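Local coordinates for actin depolymerization factor 2 (Plasmodium berghei, PDB 2XFA), which is an ADF/cofilin-family protein that probably binds actin and promotes turnover of its filaments in the malaria parasite, at residues 56-69 with 133-145. Sequence-based numbering, arbitrary orientation.
Sequences LDNIIMRIKNNLKN and DINEFEEELKAII
Leu56 opens the contact by laying CD2 near CG2 of Ile145, and one residue on, Asp57 forms a salt bridge with Lys142, the weak hydrogen bond running 3.0 Å from Lys142 NZ to Asp57 OD1. Ile60 fills the middle of the helix pair with two branches: CG2, anti to the backbone N, presses on Glu138 CG at 3.5 Å, while CG1 lies against Leu141 CD1. The extended Glu138 runs alongside Met61, its OE1 close to Met61 CA. Lys64 and Phe137 run past one another head to tail, Lys64 CB 3.7 Å from Phe137 CD1; Lys64 then bends at chi2 (-124°) across Ile134, and its NZ reaches Asn135 OD1 through a water. Beyond the helix, Leu67 sets CD1 over one face of Phe137 in a CH-pi contact, 3.8 Å from the ring centroid. Asn69 clasps the start of 133-145 with both ends of its amide: Asn69 OD1 accepts from Ile134 N at 2.8 Å, the donor above the carbonyl plane, and Asn69 ND2 gives a nearly straight bond (165°) to Asp133 OD2 at 2.7 Å, in its own amide plane but above the carboxylate plane. Asp133 OD1 meanwhile takes Asn135 N in an Asx turn. Helices 56-65 and 137-145, their N-to-C directions 137° apart, pack side by side on one face of the central sheet of the ADF-homology fold: Ile59 and Ile63 touch strand 31-37, Leu141 meets strands 89-97 and 126-130, and Trp97 meets Phe137 edge-to-face.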
loop_
_atom_site.group_PDB
_atom_site.type_symbol
_atom_site.label_atom_id
_atom_site.label_comp_id
_atom_site.label_asym_id
_atom_site.label_seq_id
_atom_site.Cartn_x
_atom_site.Cartn_y
_atom_site.Cartn_z
ATOM N N LEU A 56 0.281 -14.882 3.227
ATOM C CA LEU A 56 0.969 -13.748 2.617
ATOM C C LEU A 56 0.688 -13.714 1.119
ATOM O O LEU A 56 0.259 -12.705 0.547
ATOM C CB LEU A 56 2.475 -13.869 2.827
ATOM C CG LEU A 56 3.302 -12.722 2.232
ATOM C CD1 LEU A 56 2.818 -11.393 2.772
ATOM C CD2 LEU A 56 4.782 -12.910 2.528
ATOM N N ASP A 57 0.964 -14.836 0.485
ATOM C CA ASP A 57 0.706 -15.007 -0.924
ATOM C C ASP A 57 -0.742 -14.703 -1.235
ATOM O O ASP A 57 -1.032 -14.043 -2.225
ATOM C CB ASP A 57 1.088 -16.413 -1.294
ATOM C CG ASP A 57 2.389 -16.818 -0.632
ATOM O OD1 ASP A 57 3.455 -16.537 -1.220
ATOM O OD2 ASP A 57 2.351 -17.354 0.501
ATOM N N ASN A 58 -1.652 -15.121 -0.367
ATOM C CA ASN A 58 -3.042 -14.769 -0.602
ATOM C C ASN A 58 -3.292 -13.283 -0.434
ATOM O O ASN A 58 -4.108 -12.701 -1.141
ATOM C CB ASN A 58 -3.995 -15.575 0.276
ATOM C CG ASN A 58 -5.221 -16.046 -0.489
ATOM O OD1 ASN A 58 -6.224 -15.336 -0.586
ATOM N ND2 ASN A 58 -5.135 -17.246 -1.056
ATOM N N ILE A 59 -2.601 -12.635 0.492
ATOM C CA ILE A 59 -2.895 -11.226 0.657
ATOM C C ILE A 59 -2.356 -10.418 -0.540
ATOM O O ILE A 59 -3.025 -9.526 -1.041
ATOM C CB ILE A 59 -2.472 -10.695 2.052
ATOM C CG1 ILE A 59 -2.808 -9.220 2.187
ATOM C CG2 ILE A 59 -0.996 -10.892 2.286
ATOM C CD1 ILE A 59 -1.706 -8.353 1.746
ATOM N N ILE A 60 -1.149 -10.754 -0.981
ATOM C CA ILE A 60 -0.516 -10.173 -2.157
ATOM C C ILE A 60 -1.398 -10.390 -3.408
ATOM O O ILE A 60 -1.583 -9.474 -4.210
ATOM C CB ILE A 60 0.873 -10.805 -2.390
ATOM C CG1 ILE A 60 1.851 -10.399 -1.276
ATOM C CG2 ILE A 60 1.428 -10.437 -3.759
ATOM C CD1 ILE A 60 3.083 -11.303 -1.206
ATOM N N MET A 61 -1.982 -11.579 -3.530
ATOM C CA MET A 61 -2.900 -11.859 -4.641
ATOM C C MET A 61 -4.124 -10.947 -4.598
ATOM O O MET A 61 -4.524 -10.367 -5.621
ATOM C CB MET A 61 -3.307 -13.327 -4.637
ATOM C CG MET A 61 -4.271 -13.712 -5.729
ATOM S SD MET A 61 -4.936 -15.354 -5.413
ATOM C CE MET A 61 -5.684 -15.109 -3.803
ATOM N N ARG A 62 -4.711 -10.805 -3.413
ATOM C CA ARG A 62 -5.884 -9.948 -3.252
ATOM C C ARG A 62 -5.574 -8.482 -3.555
ATOM O O ARG A 62 -6.361 -7.785 -4.180
ATOM C CB ARG A 62 -6.421 -10.068 -1.830
ATOM C CG ARG A 62 -6.849 -11.479 -1.458
ATOM C CD ARG A 62 -8.308 -11.698 -1.724
ATOM N NE ARG A 62 -9.128 -11.261 -0.602
ATOM C CZ ARG A 62 -9.693 -12.085 0.276
ATOM N NH1 ARG A 62 -9.530 -13.402 0.172
ATOM N NH2 ARG A 62 -10.427 -11.589 1.261
ATOM N N ILE A 63 -4.421 -8.008 -3.102
ATOM C CA ILE A 63 -4.031 -6.638 -3.398
ATOM C C ILE A 63 -3.866 -6.458 -4.887
ATOM O O ILE A 63 -4.336 -5.484 -5.444
ATOM C CB ILE A 63 -2.711 -6.246 -2.723
ATOM C CG1 ILE A 63 -2.869 -6.269 -1.208
ATOM C CG2 ILE A 63 -2.292 -4.868 -3.164
ATOM C CD1 ILE A 63 -1.551 -6.008 -0.475
ATOM N N LYS A 64 -3.197 -7.414 -5.518
ATOM C CA LYS A 64 -2.899 -7.325 -6.939
ATOM C C LYS A 64 -4.182 -7.222 -7.765
ATOM O O LYS A 64 -4.255 -6.465 -8.726
ATOM C CB LYS A 64 -2.078 -8.524 -7.381
ATOM C CG LYS A 64 -1.748 -8.527 -8.871
ATOM C CD LYS A 64 -2.220 -9.809 -9.532
ATOM C CE LYS A 64 -2.106 -9.721 -11.051
ATOM N NZ LYS A 64 -2.551 -10.981 -11.725
ATOM N N ASN A 65 -5.206 -7.956 -7.368
ATOM C CA ASN A 65 -6.444 -7.950 -8.134
ATOM C C ASN A 65 -7.145 -6.599 -8.064
ATOM O O ASN A 65 -8.030 -6.334 -8.858
ATOM C CB ASN A 65 -7.368 -9.076 -7.676
ATOM C CG ASN A 65 -6.873 -10.429 -8.112
ATOM O OD1 ASN A 65 -6.242 -10.553 -9.162
ATOM N ND2 ASN A 65 -7.146 -11.456 -7.306
ATOM N N ASN A 66 -6.723 -5.740 -7.132
ATOM C CA ASN A 66 -7.256 -4.370 -7.031
ATOM C C ASN A 66 -6.433 -3.312 -7.757
ATOM O O ASN A 66 -6.772 -2.131 -7.719
ATOM C CB ASN A 66 -7.367 -3.916 -5.568
ATOM C CG ASN A 66 -8.425 -4.673 -4.787
ATOM O OD1 ASN A 66 -8.106 -5.509 -3.935
ATOM N ND2 ASN A 66 -9.693 -4.380 -5.066
ATOM N N LEU A 67 -5.347 -3.721 -8.399
ATOM C CA LEU A 67 -4.449 -2.780 -9.057
ATOM C C LEU A 67 -4.553 -2.879 -10.567
ATOM O O LEU A 67 -5.038 -3.877 -11.089
ATOM C CB LEU A 67 -3.002 -3.060 -8.622
ATOM C CG LEU A 67 -2.820 -2.962 -7.098
ATOM C CD1 LEU A 67 -1.395 -3.343 -6.695
ATOM C CD2 LEU A 67 -3.178 -1.549 -6.606
ATOM N N LYS A 68 -4.075 -1.862 -11.280
ATOM C CA LYS A 68 -4.066 -1.910 -12.750
ATOM C C LYS A 68 -2.733 -1.424 -13.278
ATOM O O LYS A 68 -2.014 -0.717 -12.599
ATOM C CB LYS A 68 -5.166 -1.014 -13.320
ATOM C CG LYS A 68 -6.558 -1.290 -12.767
ATOM C CD LYS A 68 -7.627 -0.532 -13.570
ATOM C CE LYS A 68 -9.039 -1.010 -13.234
ATOM N NZ LYS A 68 -10.078 -0.284 -14.028
ATOM N N ASN A 69 -2.434 -1.754 -14.519
ATOM C CA ASN A 69 -1.191 -1.330 -15.129
ATOM C C ASN A 69 -1.173 0.161 -15.438
ATOM O O ASN A 69 -0.173 0.691 -15.873
ATOM C CB ASN A 69 -1.033 -2.068 -16.432
ATOM C CG ASN A 69 0.230 -2.838 -16.501
ATOM O OD1 ASN A 69 0.998 -2.900 -15.518
ATOM N ND2 ASN A 69 0.465 -3.457 -17.651
ATOM N N ASP A 133 5.657 -4.304 -14.347
ATOM C CA ASP A 133 4.363 -4.554 -14.989
ATOM C C ASP A 133 3.462 -5.289 -14.000
ATOM O O ASP A 133 3.945 -6.077 -13.165
ATOM C CB ASP A 133 4.518 -5.398 -16.271
ATOM C CG ASP A 133 3.207 -5.475 -17.071
ATOM O OD1 ASP A 133 2.414 -6.413 -16.844
ATOM O OD2 ASP A 133 2.956 -4.569 -17.890
ATOM N N ILE A 134 2.153 -5.070 -14.111
ATOM C CA ILE A 134 1.199 -5.745 -13.249
ATOM C C ILE A 134 1.425 -7.273 -13.213
ATOM O O ILE A 134 1.166 -7.887 -12.186
ATOM C CB ILE A 134 -0.257 -5.487 -13.657
ATOM C CG1 ILE A 134 -1.193 -6.090 -12.617
ATOM C CG2 ILE A 134 -0.576 -6.145 -15.013
ATOM C CD1 ILE A 134 -1.109 -5.427 -11.283
ATOM N N ASN A 135 1.859 -7.870 -14.335
ATOM C CA ASN A 135 2.186 -9.304 -14.402
ATOM C C ASN A 135 3.278 -9.794 -13.441
ATOM O O ASN A 135 3.357 -10.992 -13.142
ATOM C CB ASN A 135 2.623 -9.696 -15.817
ATOM C CG ASN A 135 1.473 -9.702 -16.783
ATOM O OD1 ASN A 135 0.305 -9.715 -16.377
ATOM N ND2 ASN A 135 1.787 -9.681 -18.068
ATOM N N GLU A 136 4.145 -8.892 -12.988
ATOM C CA GLU A 136 5.217 -9.302 -12.077
ATOM C C GLU A 136 5.023 -8.742 -10.672
ATOM O O GLU A 136 5.785 -9.066 -9.777
ATOM C CB GLU A 136 6.596 -8.913 -12.610
ATOM C CG GLU A 136 6.991 -9.620 -13.883
ATOM C CD GLU A 136 7.075 -8.669 -15.055
ATOM O OE1 GLU A 136 6.440 -8.956 -16.093
ATOM O OE2 GLU A 136 7.762 -7.629 -14.931
ATOM N N PHE A 137 3.986 -7.927 -10.484
ATOM C CA PHE A 137 3.706 -7.358 -9.171
ATOM C C PHE A 137 3.898 -8.425 -8.072
ATOM O O PHE A 137 4.691 -8.269 -7.162
ATOM C CB PHE A 137 2.289 -6.773 -9.113
ATOM C CG PHE A 137 1.934 -6.167 -7.764
ATOM C CD1 PHE A 137 1.223 -6.890 -6.821
ATOM C CD2 PHE A 137 2.340 -4.884 -7.438
ATOM C CE1 PHE A 137 0.906 -6.342 -5.569
ATOM C CE2 PHE A 137 2.034 -4.327 -6.187
ATOM C CZ PHE A 137 1.306 -5.065 -5.260
ATOM N N GLU A 138 3.173 -9.519 -8.202
ATOM C CA GLU A 138 3.062 -10.538 -7.169
ATOM C C GLU A 138 4.407 -11.176 -6.871
ATOM O O GLU A 138 4.753 -11.368 -5.714
ATOM C CB GLU A 138 2.056 -11.599 -7.629
ATOM C CG GLU A 138 1.500 -12.515 -6.562
ATOM C CD GLU A 138 0.456 -13.492 -7.134
ATOM O OE1 GLU A 138 -0.726 -13.098 -7.270
ATOM O OE2 GLU A 138 0.819 -14.651 -7.456
ATOM N N GLU A 139 5.172 -11.500 -7.906
ATOM C CA GLU A 139 6.477 -12.124 -7.686
ATOM C C GLU A 139 7.494 -11.130 -7.130
ATOM O O GLU A 139 8.324 -11.458 -6.295
ATOM C CB GLU A 139 7.007 -12.745 -8.980
ATOM C CG GLU A 139 8.416 -13.297 -8.827
ATOM C CD GLU A 139 8.816 -14.280 -9.926
ATOM O OE1 GLU A 139 8.384 -14.095 -11.091
ATOM O OE2 GLU A 139 9.579 -15.232 -9.615
ATOM N N GLU A 140 7.418 -9.895 -7.596
ATOM C CA GLU A 140 8.368 -8.891 -7.170
ATOM C C GLU A 140 8.150 -8.540 -5.697
ATOM O O GLU A 140 9.088 -8.500 -4.921
ATOM C CB GLU A 140 8.260 -7.643 -8.050
ATOM C CG GLU A 140 9.587 -6.934 -8.212
ATOM C CD GLU A 140 9.565 -5.829 -9.254
ATOM O OE1 GLU A 140 10.015 -6.080 -10.404
ATOM O OE2 GLU A 140 9.122 -4.708 -8.910
ATOM N N LEU A 141 6.908 -8.281 -5.309
ATOM C CA LEU A 141 6.652 -7.938 -3.914
ATOM C C LEU A 141 7.123 -9.068 -3.001
ATOM O O LEU A 141 7.733 -8.814 -1.970
ATOM C CB LEU A 141 5.177 -7.684 -3.659
ATOM C CG LEU A 141 4.607 -6.564 -2.789
ATOM C CD1 LEU A 141 3.258 -7.010 -2.237
ATOM C CD2 LEU A 141 5.519 -6.060 -1.700
ATOM N N LYS A 142 6.812 -10.310 -3.372
ATOM C CA LYS A 142 7.251 -11.454 -2.572
ATOM C C LYS A 142 8.782 -11.484 -2.445
ATOM O O LYS A 142 9.317 -11.594 -1.336
ATOM C CB LYS A 142 6.688 -12.770 -3.134
ATOM C CG LYS A 142 6.898 -13.966 -2.219
ATOM C CD LYS A 142 6.075 -15.173 -2.696
ATOM C CE LYS A 142 6.470 -16.464 -1.975
ATOM N NZ LYS A 142 6.405 -16.340 -0.483
ATOM N N ALA A 143 9.471 -11.331 -3.575
ATOM C CA ALA A 143 10.930 -11.330 -3.614
ATOM C C ALA A 143 11.469 -10.252 -2.701
ATOM O O ALA A 143 12.363 -10.488 -1.909
ATOM C CB ALA A 143 11.423 -11.105 -5.041
ATOM N N ILE A 144 10.911 -9.058 -2.803
ATOM C CA ILE A 144 11.338 -7.979 -1.925
ATOM C C ILE A 144 11.100 -8.350 -0.467
ATOM O O ILE A 144 12.008 -8.356 0.352
ATOM C CB ILE A 144 10.584 -6.703 -2.245
ATOM C CG1 ILE A 144 11.166 -6.066 -3.508
ATOM C CG2 ILE A 144 10.665 -5.744 -1.082
ATOM C CD1 ILE A 144 10.229 -5.025 -4.138
ATOM N N ILE A 145 9.866 -8.683 -0.142
ATOM C CA ILE A 145 9.562 -9.033 1.227
ATOM C C ILE A 145 10.522 -10.109 1.760
ATOM O O ILE A 145 11.077 -9.963 2.851
ATOM C CB ILE A 145 8.095 -9.410 1.381
ATOM C CG1 ILE A 145 7.222 -8.211 0.971
ATOM C CG2 ILE A 145 7.809 -9.812 2.797
ATOM C CD1 ILE A 145 5.762 -8.493 0.948
HETATM O O HOH W 1 -1.605 -10.184 -14.215
#